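Long-range contact in geranyltranstransferase (IspA) (Helicobacter pylori, PDB 3LLW), which probably acts as a magnesium-dependent prenyltransferase of the FPP/GGPP synthase family, joining isoprenoid units in isoprene biosynthesis: residues 10-22 / 69-81. Residues are numbered along the deposited sequence; the frame is centred on the assembly and turned at random.
Sequences FYYNECERFESFL and YSNQQTEYFKIAL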
ATOM      1  N   PHE A  10     -18.850  -7.199  26.729  1.00 46.17           N
ATOM      2  CA  PHE A  10     -19.049  -7.534  25.324  1.00 50.22           C
ATOM      3  C   PHE A  10     -17.819  -7.146  24.494  1.00 51.06           C
ATOM      4  O   PHE A  10     -17.398  -7.890  23.607  1.00 53.29           O
ATOM      5  CB  PHE A  10     -20.299  -6.825  24.793  1.00 50.81           C
ATOM      6  CG  PHE A  10     -20.469  -6.921  23.307  1.00 56.10           C
ATOM      7  CD1 PHE A  10     -21.008  -8.065  22.733  1.00 61.92           C
ATOM      8  CD2 PHE A  10     -20.108  -5.859  22.482  1.00 55.63           C
ATOM      9  CE1 PHE A  10     -21.173  -8.160  21.350  1.00 66.52           C
ATOM     10  CE2 PHE A  10     -20.263  -5.947  21.099  1.00 60.15           C
ATOM     11  CZ  PHE A  10     -20.797  -7.100  20.533  1.00 55.47           C
ATOM     12  N   TYR A  11     -17.269  -5.971  24.796  1.00 52.06           N
ATOM     13  CA  TYR A  11     -16.099  -5.442  24.112  1.00 51.07           C
ATOM     14  C   TYR A  11     -14.852  -6.281  24.371  1.00 51.89           C
ATOM     15  O   TYR A  11     -14.126  -6.611  23.430  1.00 58.71           O
ATOM     16  CB  TYR A  11     -15.868  -3.974  24.489  1.00 50.12           C
ATOM     17  CG  TYR A  11     -14.470  -3.472  24.182  1.00 54.78           C
ATOM     18  CD1 TYR A  11     -13.995  -3.415  22.863  1.00 52.68           C
ATOM     19  CD2 TYR A  11     -13.624  -3.047  25.204  1.00 53.52           C
ATOM     20  CE1 TYR A  11     -12.729  -2.971  22.582  1.00 44.95           C
ATOM     21  CE2 TYR A  11     -12.353  -2.582  24.926  1.00 55.11           C
ATOM     22  CZ  TYR A  11     -11.911  -2.550  23.611  1.00 51.79           C
ATOM     23  OH  TYR A  11     -10.650  -2.097  23.325  1.00 50.92           O
ATOM     24  N   TYR A  12     -14.612  -6.635  25.629  1.00 53.82           N
ATOM     25  CA  TYR A  12     -13.466  -7.482  25.985  1.00 55.87           C
ATOM     26  C   TYR A  12     -13.500  -8.836  25.278  1.00 54.69           C
ATOM     27  O   TYR A  12     -12.461  -9.396  24.924  1.00 54.80           O
ATOM     28  CB  TYR A  12     -13.394  -7.700  27.499  1.00 58.92           C
ATOM     29  CG  TYR A  12     -12.807  -6.545  28.284  1.00 61.41           C
ATOM     30  CD1 TYR A  12     -11.883  -5.672  27.705  1.00 56.54           C
ATOM     31  CD2 TYR A  12     -13.156  -6.341  29.620  1.00 57.82           C
ATOM     32  CE1 TYR A  12     -11.337  -4.618  28.425  1.00 57.04           C
ATOM     33  CE2 TYR A  12     -12.608  -5.292  30.354  1.00 61.24           C
ATOM     34  CZ  TYR A  12     -11.697  -4.437  29.750  1.00 63.72           C
ATOM     35  OH  TYR A  12     -11.149  -3.395  30.467  1.00 68.43           O
ATOM     36  N   ASN A  13     -14.705  -9.345  25.074  1.00 51.79           N
ATOM     37  CA  ASN A  13     -14.896 -10.619  24.423  1.00 54.69           C
ATOM     38  C   ASN A  13     -14.671 -10.519  22.904  1.00 56.18           C
ATOM     39  O   ASN A  13     -14.141 -11.452  22.298  1.00 54.77           O
ATOM     40  CB  ASN A  13     -16.281 -11.168  24.766  1.00 52.06           C
ATOM     41  CG  ASN A  13     -16.518 -12.544  24.214  1.00 51.56           C
ATOM     42  OD1 ASN A  13     -17.541 -12.789  23.572  1.00 53.95           O
ATOM     43  ND2 ASN A  13     -15.572 -13.457  24.445  1.00 52.42           N
ATOM     44  N   GLU A  14     -15.061  -9.390  22.307  1.00 52.37           N
ATOM     45  CA  GLU A  14     -14.769  -9.133  20.892  1.00 54.12           C
ATOM     46  C   GLU A  14     -13.274  -9.009  20.587  1.00 49.25           C
ATOM     47  O   GLU A  14     -12.824  -9.424  19.526  1.00 54.94           O
ATOM     48  CB  GLU A  14     -15.531  -7.916  20.375  1.00 51.08           C
ATOM     49  CG  GLU A  14     -17.024  -8.185  20.214  1.00 64.84           C
ATOM     50  CD  GLU A  14     -17.307  -9.471  19.434  1.00 71.44           C
ATOM     51  OE1 GLU A  14     -16.762  -9.624  18.315  1.00 72.96           O
ATOM     52  OE2 GLU A  14     -18.078 -10.323  19.935  1.00 68.54           O
ATOM     53  N   CYS A  15     -12.518  -8.461  21.530  1.00 45.00           N
ATOM     54  CA  CYS A  15     -11.069  -8.398  21.427  1.00 44.42           C
ATOM     55  C   CYS A  15     -10.429  -9.777  21.422  1.00 48.73           C
ATOM     56  O   CYS A  15      -9.455  -9.997  20.712  1.00 51.76           O
ATOM     57  CB  CYS A  15     -10.494  -7.542  22.557  1.00 41.72           C
ATOM     58  SG  CYS A  15     -10.990  -5.812  22.412  1.00 54.71           S
ATOM     59  N   GLU A  16     -10.980 -10.696  22.217  1.00 53.64           N
ATOM     60  CA  GLU A  16     -10.507 -12.081  22.260  1.00 55.81           C
ATOM     61  C   GLU A  16     -10.900 -12.815  20.986  1.00 51.21           C
ATOM     62  O   GLU A  16     -10.136 -13.629  20.477  1.00 45.17           O
ATOM     63  CB  GLU A  16     -11.058 -12.820  23.491  1.00 59.00           C
ATOM     64  CG  GLU A  16     -10.540 -12.287  24.823  1.00 66.51           C
ATOM     65  CD  GLU A  16      -9.018 -12.335  24.930  1.00 84.82           C
ATOM     66  OE1 GLU A  16      -8.444 -13.451  24.936  1.00 87.93           O
ATOM     67  OE2 GLU A  16      -8.393 -11.255  25.011  1.00 90.23           O
ATOM     68  N   ARG A  17     -12.090 -12.502  20.478  1.00 44.57           N
ATOM     69  CA  ARG A  17     -12.584 -13.078  19.238  1.00 48.47           C
ATOM     70  C   ARG A  17     -11.870 -12.504  18.010  1.00 51.95           C
ATOM     71  O   ARG A  17     -11.757 -13.189  16.986  1.00 54.84           O
ATOM     72  CB  ARG A  17     -14.093 -12.861  19.102  1.00 49.26           C
ATOM     73  CG  ARG A  17     -14.964 -13.775  19.945  1.00 52.74           C
ATOM     74  CD  ARG A  17     -16.425 -13.352  19.807  1.00 61.16           C
ATOM     75  NE  ARG A  17     -17.342 -14.319  20.407  1.00 74.77           N
ATOM     76  CZ  ARG A  17     -18.672 -14.273  20.321  1.00 79.58           C
ATOM     77  NH1 ARG A  17     -19.284 -13.295  19.648  1.00 74.83           N
ATOM     78  NH2 ARG A  17     -19.396 -15.215  20.917  1.00 74.70           N
ATOM     79  N   PHE A  18     -11.409 -11.253  18.089  1.00 48.05           N
ATOM     80  CA  PHE A  18     -10.613 -10.715  16.995  1.00 47.27           C
ATOM     81  C   PHE A  18      -9.279 -11.452  16.930  1.00 44.43           C
ATOM     82  O   PHE A  18      -8.796 -11.763  15.838  1.00 43.41           O
ATOM     83  CB  PHE A  18     -10.359  -9.205  17.095  1.00 43.12           C
ATOM     84  CG  PHE A  18      -9.221  -8.737  16.208  1.00 44.29           C
ATOM     85  CD1 PHE A  18      -9.407  -8.609  14.830  1.00 37.20           C
ATOM     86  CD2 PHE A  18      -7.948  -8.494  16.743  1.00 47.11           C
ATOM     87  CE1 PHE A  18      -8.366  -8.213  14.006  1.00 33.39           C
ATOM     88  CE2 PHE A  18      -6.879  -8.102  15.920  1.00 44.57           C
ATOM     89  CZ  PHE A  18      -7.087  -7.953  14.554  1.00 44.26           C
ATOM     90  N   GLU A  19      -8.694 -11.719  18.094  1.00 42.22           N
ATOM     91  CA  GLU A  19      -7.386 -12.374  18.163  1.00 49.99           C
ATOM     92  C   GLU A  19      -7.427 -13.774  17.542  1.00 54.13           C
ATOM     93  O   GLU A  19      -6.464 -14.215  16.913  1.00 59.64           O
ATOM     94  CB  GLU A  19      -6.865 -12.387  19.607  1.00 47.36           C
ATOM     95  CG  GLU A  19      -5.567 -13.203  19.857  1.00 62.15           C
ATOM     96  CD  GLU A  19      -4.353 -12.735  19.035  1.00 67.51           C
ATOM     97  OE1 GLU A  19      -3.854 -11.611  19.261  1.00 67.65           O
ATOM     98  OE2 GLU A  19      -3.880 -13.509  18.176  1.00 71.92           O
ATOM     99  N   SER A  20      -8.561 -14.452  17.680  1.00 55.66           N
ATOM    100  CA  SER A  20      -8.707 -15.797  17.142  1.00 56.40           C
ATOM    101  C   SER A  20      -8.824 -15.761  15.616  1.00 57.40           C
ATOM    102  O   SER A  20      -8.195 -16.560  14.919  1.00 56.94           O
ATOM    103  CB  SER A  20      -9.913 -16.491  17.771  1.00 58.86           C
ATOM    104  OG  SER A  20      -9.800 -17.887  17.632  1.00 68.94           O
ATOM    105  N   PHE A  21      -9.624 -14.819  15.117  1.00 47.73           N
ATOM    106  CA  PHE A  21      -9.758 -14.527  13.688  1.00 46.47           C
ATOM    107  C   PHE A  21      -8.403 -14.287  12.997  1.00 44.31           C
ATOM    108  O   PHE A  21      -8.162 -14.787  11.901  1.00 45.40           O
ATOM    109  CB  PHE A  21     -10.680 -13.313  13.526  1.00 44.26           C
ATOM    110  CG  PHE A  21     -10.805 -12.795  12.121  1.00 48.74           C
ATOM    111  CD1 PHE A  21     -11.856 -13.217  11.303  1.00 57.23           C
ATOM    112  CD2 PHE A  21      -9.929 -11.819  11.633  1.00 43.83           C
ATOM    113  CE1 PHE A  21     -12.006 -12.713  10.002  1.00 55.55           C
ATOM    114  CE2 PHE A  21     -10.067 -11.314  10.338  1.00 51.39           C
ATOM    115  CZ  PHE A  21     -11.106 -11.758   9.520  1.00 49.22           C
ATOM    116  N   LEU A  22      -7.520 -13.594  13.658  1.00 41.95           N
ATOM    117  CA  LEU A  22      -6.240 -13.293  13.110  1.00 44.52           C
ATOM    118  C   LEU A  22      -5.362 -14.536  13.067  1.00 48.70           C
ATOM    119  O   LEU A  22      -4.645 -14.758  12.136  1.00 50.04           O
ATOM    120  CB  LEU A  22      -5.621 -12.176  13.922  1.00 30.77           C
ATOM    121  CG  LEU A  22      -4.194 -11.744  13.714  1.00 48.06           C
ATOM    122  CD1 LEU A  22      -3.948 -10.412  14.291  1.00 39.35           C
ATOM    123  CD2 LEU A  22      -3.230 -12.729  14.246  1.00 35.85           C
ATOM    124  N   TYR A  69     -24.077  -5.281  15.240  1.00 66.17           N
ATOM    125  CA  TYR A  69     -22.648  -5.564  15.193  1.00 59.83           C
ATOM    126  C   TYR A  69     -22.394  -6.967  14.645  1.00 60.97           C
ATOM    127  O   TYR A  69     -21.637  -7.130  13.688  1.00 62.00           O
ATOM    128  CB  TYR A  69     -22.027  -5.412  16.586  1.00 53.28           C
ATOM    129  CG  TYR A  69     -20.579  -5.846  16.690  1.00 56.67           C
ATOM    130  CD1 TYR A  69     -20.245  -7.160  16.991  1.00 46.66           C
ATOM    131  CD2 TYR A  69     -19.540  -4.934  16.501  1.00 53.37           C
ATOM    132  CE1 TYR A  69     -18.911  -7.558  17.085  1.00 52.20           C
ATOM    133  CE2 TYR A  69     -18.210  -5.326  16.590  1.00 53.33           C
ATOM    134  CZ  TYR A  69     -17.904  -6.635  16.880  1.00 49.06           C
ATOM    135  OH  TYR A  69     -16.584  -7.019  16.977  1.00 60.44           O
ATOM    136  N   SER A  70     -23.053  -7.964  15.240  1.00 65.42           N
ATOM    137  CA  SER A  70     -22.796  -9.387  14.952  1.00 68.44           C
ATOM    138  C   SER A  70     -23.160  -9.826  13.536  1.00 65.89           C
ATOM    139  O   SER A  70     -22.651 -10.843  13.054  1.00 64.50           O
ATOM    140  CB  SER A  70     -23.470 -10.291  15.991  1.00 71.26           C
ATOM    141  OG  SER A  70     -22.792 -10.208  17.234  1.00 78.09           O
ATOM    142  N   ASN A  71     -24.036  -9.058  12.885  1.00 66.95           N
ATOM    143  CA  ASN A  71     -24.245  -9.150  11.439  1.00 71.84           C
ATOM    144  C   ASN A  71     -22.936  -9.047  10.663  1.00 68.58           C
ATOM    145  O   ASN A  71     -22.639  -9.888   9.815  1.00 73.94           O
ATOM    146  CB  ASN A  71     -25.173  -8.027  10.958  1.00 77.65           C
ATOM    147  CG  ASN A  71     -26.641  -8.401  11.020  1.00 90.75           C
ATOM    148  OD1 ASN A  71     -27.004  -9.580  10.954  1.00 96.67           O
ATOM    149  ND2 ASN A  71     -27.500  -7.391  11.128  1.00 94.55           N
ATOM    150  N   GLN A  72     -22.147  -8.026  10.985  1.00 62.01           N
ATOM    151  CA  GLN A  72     -20.985  -7.669  10.181  1.00 60.89           C
ATOM    152  C   GLN A  72     -19.643  -7.862  10.888  1.00 56.64           C
ATOM    153  O   GLN A  72     -18.633  -7.293  10.484  1.00 58.44           O
ATOM    154  CB  GLN A  72     -21.155  -6.241   9.678  1.00 53.43           C
ATOM    155  CG  GLN A  72     -22.164  -6.163   8.532  1.00 67.93           C
ATOM    156  CD  GLN A  72     -22.896  -4.845   8.468  1.00 74.00           C
ATOM    157  OE1 GLN A  72     -23.183  -4.224   9.493  1.00 74.54           O
ATOM    158  NE2 GLN A  72     -23.218  -4.413   7.253  1.00 82.91           N
ATOM    159  N   GLN A  73     -19.652  -8.682  11.932  1.00 54.10           N
ATOM    160  CA  GLN A  73     -18.491  -8.917  12.789  1.00 54.08           C
ATOM    161  C   GLN A  73     -17.216  -9.267  12.024  1.00 51.94           C
ATOM    162  O   GLN A  73     -16.148  -8.718  12.307  1.00 56.53           O
ATOM    163  CB  GLN A  73     -18.794 -10.029  13.795  1.00 48.55           C
ATOM    164  CG  GLN A  73     -17.742 -10.166  14.870  1.00 59.17           C
ATOM    165  CD  GLN A  73     -17.646 -11.563  15.437  1.00 61.54           C
ATOM    166  OE1 GLN A  73     -17.544 -12.546  14.698  1.00 61.50           O
ATOM    167  NE2 GLN A  73     -17.662 -11.661  16.761  1.00 58.02           N
ATOM    168  N   THR A  74     -17.319 -10.170  11.056  1.00 53.10           N
ATOM    169  CA  THR A  74     -16.124 -10.623  10.338  1.00 60.02           C
ATOM    170  C   THR A  74     -15.578  -9.525   9.423  1.00 54.70           C
ATOM    171  O   THR A  74     -14.373  -9.447   9.192  1.00 56.63           O
ATOM    172  CB  THR A  74     -16.356 -11.931   9.555  1.00 64.03           C
ATOM    173  OG1 THR A  74     -17.445 -11.757   8.644  1.00 76.66           O
ATOM    174  CG2 THR A  74     -16.662 -13.083  10.507  1.00 68.23           C
ATOM    175  N   GLU A  75     -16.476  -8.671   8.941  1.00 46.21           N
ATOM    176  CA  GLU A  75     -16.108  -7.511   8.159  1.00 46.47           C
ATOM    177  C   GLU A  75     -15.355  -6.476   8.997  1.00 48.39           C
ATOM    178  O   GLU A  75     -14.389  -5.879   8.517  1.00 52.63           O
ATOM    179  CB  GLU A  75     -17.350  -6.879   7.524  1.00 47.01           C
ATOM    180  CG  GLU A  75     -18.221  -7.855   6.736  1.00 61.16           C
ATOM    181  CD  GLU A  75     -17.417  -8.744   5.792  1.00 71.09           C
ATOM    182  OE1 GLU A  75     -17.556  -9.986   5.881  1.00 77.56           O
ATOM    183  OE2 GLU A  75     -16.640  -8.208   4.973  1.00 61.79           O
ATOM    184  N   TYR A  76     -15.806  -6.273  10.238  1.00 43.59           N
ATOM    185  CA  TYR A  76     -15.138  -5.388  11.192  1.00 37.75           C
ATOM    186  C   TYR A  76     -13.747  -5.935  11.579  1.00 42.08           C
ATOM    187  O   TYR A  76     -12.796  -5.177  11.782  1.00 40.37           O
ATOM    188  CB  TYR A  76     -16.003  -5.211  12.432  1.00 40.16           C
ATOM    189  CG  TYR A  76     -17.334  -4.512  12.187  1.00 51.43           C
ATOM    190  CD1 TYR A  76     -17.419  -3.408  11.343  1.00 49.25           C
ATOM    191  CD2 TYR A  76     -18.499  -4.939  12.829  1.00 53.48           C
ATOM    192  CE1 TYR A  76     -18.630  -2.751  11.129  1.00 57.62           C
ATOM    193  CE2 TYR A  76     -19.721  -4.297  12.618  1.00 55.16           C
ATOM    194  CZ  TYR A  76     -19.772  -3.200  11.765  1.00 56.66           C
ATOM    195  OH  TYR A  76     -20.958  -2.547  11.540  1.00 62.77           O
ATOM    196  N   PHE A  77     -13.643  -7.254  11.661  1.00 34.92           N
ATOM    197  CA  PHE A  77     -12.381  -7.895  11.979  1.00 41.50           C
ATOM    198  C   PHE A  77     -11.390  -7.715  10.819  1.00 41.07           C
ATOM    199  O   PHE A  77     -10.236  -7.426  11.056  1.00 47.24           O
ATOM    200  CB  PHE A  77     -12.594  -9.372  12.303  1.00 38.40           C
ATOM    201  CG  PHE A  77     -13.145  -9.633  13.683  1.00 41.56           C
ATOM    202  CD1 PHE A  77     -13.294  -8.608  14.613  1.00 40.25           C
ATOM    203  CD2 PHE A  77     -13.464 -10.935  14.069  1.00 41.42           C
ATOM    204  CE1 PHE A  77     -13.790  -8.861  15.883  1.00 43.52           C
ATOM    205  CE2 PHE A  77     -13.948 -11.203  15.348  1.00 36.67           C
ATOM    206  CZ  PHE A  77     -14.110 -10.165  16.256  1.00 46.90           C
ATOM    207  N   LYS A  78     -11.867  -7.843   9.581  1.00 42.83           N
ATOM    208  CA  LYS A  78     -11.069  -7.560   8.385  1.00 44.85           C
ATOM    209  C   LYS A  78     -10.439  -6.165   8.437  1.00 45.74           C
ATOM    210  O   LYS A  78      -9.222  -6.029   8.292  1.00 41.18           O
ATOM    211  CB  LYS A  78     -11.931  -7.680   7.131  1.00 42.98           C
ATOM    212  CG  LYS A  78     -12.123  -9.093   6.628  1.00 45.12           C
ATOM    213  CD  LYS A  78     -13.153  -9.074   5.519  1.00 58.59           C
ATOM    214  CE  LYS A  78     -13.572 -10.472   5.087  1.00 70.43           C
ATOM    215  NZ  LYS A  78     -14.690 -10.396   4.087  1.00 70.01           N
ATOM    216  N   ILE A  79     -11.275  -5.149   8.677  1.00 33.94           N
ATOM    217  CA  ILE A  79     -10.826  -3.777   8.881  1.00 34.41           C
ATOM    218  C   ILE A  79      -9.811  -3.612  10.010  1.00 39.06           C
ATOM    219  O   ILE A  79      -8.777  -2.952   9.840  1.00 43.94           O
ATOM    220  CB  ILE A  79     -12.016  -2.854   9.145  1.00 38.43           C
ATOM    221  CG1 ILE A  79     -12.963  -2.882   7.929  1.00 39.04           C
ATOM    222  CG2 ILE A  79     -11.516  -1.461   9.490  1.00 37.29           C
ATOM    223  CD1 ILE A  79     -14.321  -2.242   8.152  1.00 43.21           C
ATOM    224  N   ALA A  80     -10.104  -4.218  11.156  1.00 38.65           N
ATOM    225  CA  ALA A  80      -9.192  -4.213  12.291  1.00 38.06           C
ATOM    226  C   ALA A  80      -7.857  -4.874  11.917  1.00 35.31           C
ATOM    227  O   ALA A  80      -6.794  -4.397  12.319  1.00 38.08           O
ATOM    228  CB  ALA A  80      -9.830  -4.933  13.476  1.00 38.88           C
ATOM    229  N   LEU A  81      -7.937  -5.951  11.137  1.00 36.57           N
ATOM    230  CA  LEU A  81      -6.773  -6.701  10.655  1.00 41.61           C
ATOM    231  C   LEU A  81      -5.953  -5.871   9.655  1.00 45.48           C
ATOM    232  O   LEU A  81      -4.718  -5.982   9.619  1.00 46.11           O
ATOM    233  CB  LEU A  81      -7.201  -8.040  10.031  1.00 36.28           C
ATOM    234  CG  LEU A  81      -6.090  -9.036   9.642  1.00 42.33           C
ATOM    235  CD1 LEU A  81      -5.075  -9.205  10.748  1.00 34.13           C
ATOM    236  CD2 LEU A  81      -6.645 -10.379   9.205  1.00 44.19           C
TER
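F18 and F77 mark the closest backbone approach of helices 10-22 and 73-81, CA to CA 6.0 Å, where the axes of these segments approach to 10.2 Å at a crossing angle of -73°. At the crossing F18, F21 and F77 form an aromatic cluster that buries much of the surface. F77, its CG anti to the carbonyl carbon (chi1 -77°), lays its ring against the backbone of helix 10-22: F18 CA sits over one face, 3.7 Å from the ring centroid, while Q73 CG lies against the opposite face. The F18 ring turns its edge to the same F77 ring and reaches A80 CB with CE1. F21 is a knob among T74, F77, K78 and L81, with F77 CB 3.6 Å from its ring centroid, nearly on the normal. This cluster packs the N-terminal helix 6-23 onto helix 73-94 within the mainly helical prenyl synthase fold, away from the magnesium-binding aspartates D94 and D100; F18 also touches P53 of helix 51-63. At the other end E14, a buried residue whose chain bends at chi2, offers OE1 to two donors. Q73 NE2 meets the syn lone pair of E14 OE1 at 2.7 Å, whereas Y69 OH reaches E14 OE1 from the anti side at 2.9 Å, well out of the carboxylate plane. R17 NH1 forms a salt bridge with E14 OE2, its hydrogen bond weak, which probably favours the charged carboxylate. One turn before E14, F10 directs its ring edge at the Y69 face, F10 CZ lying 3.6 Å from Y69 CD1.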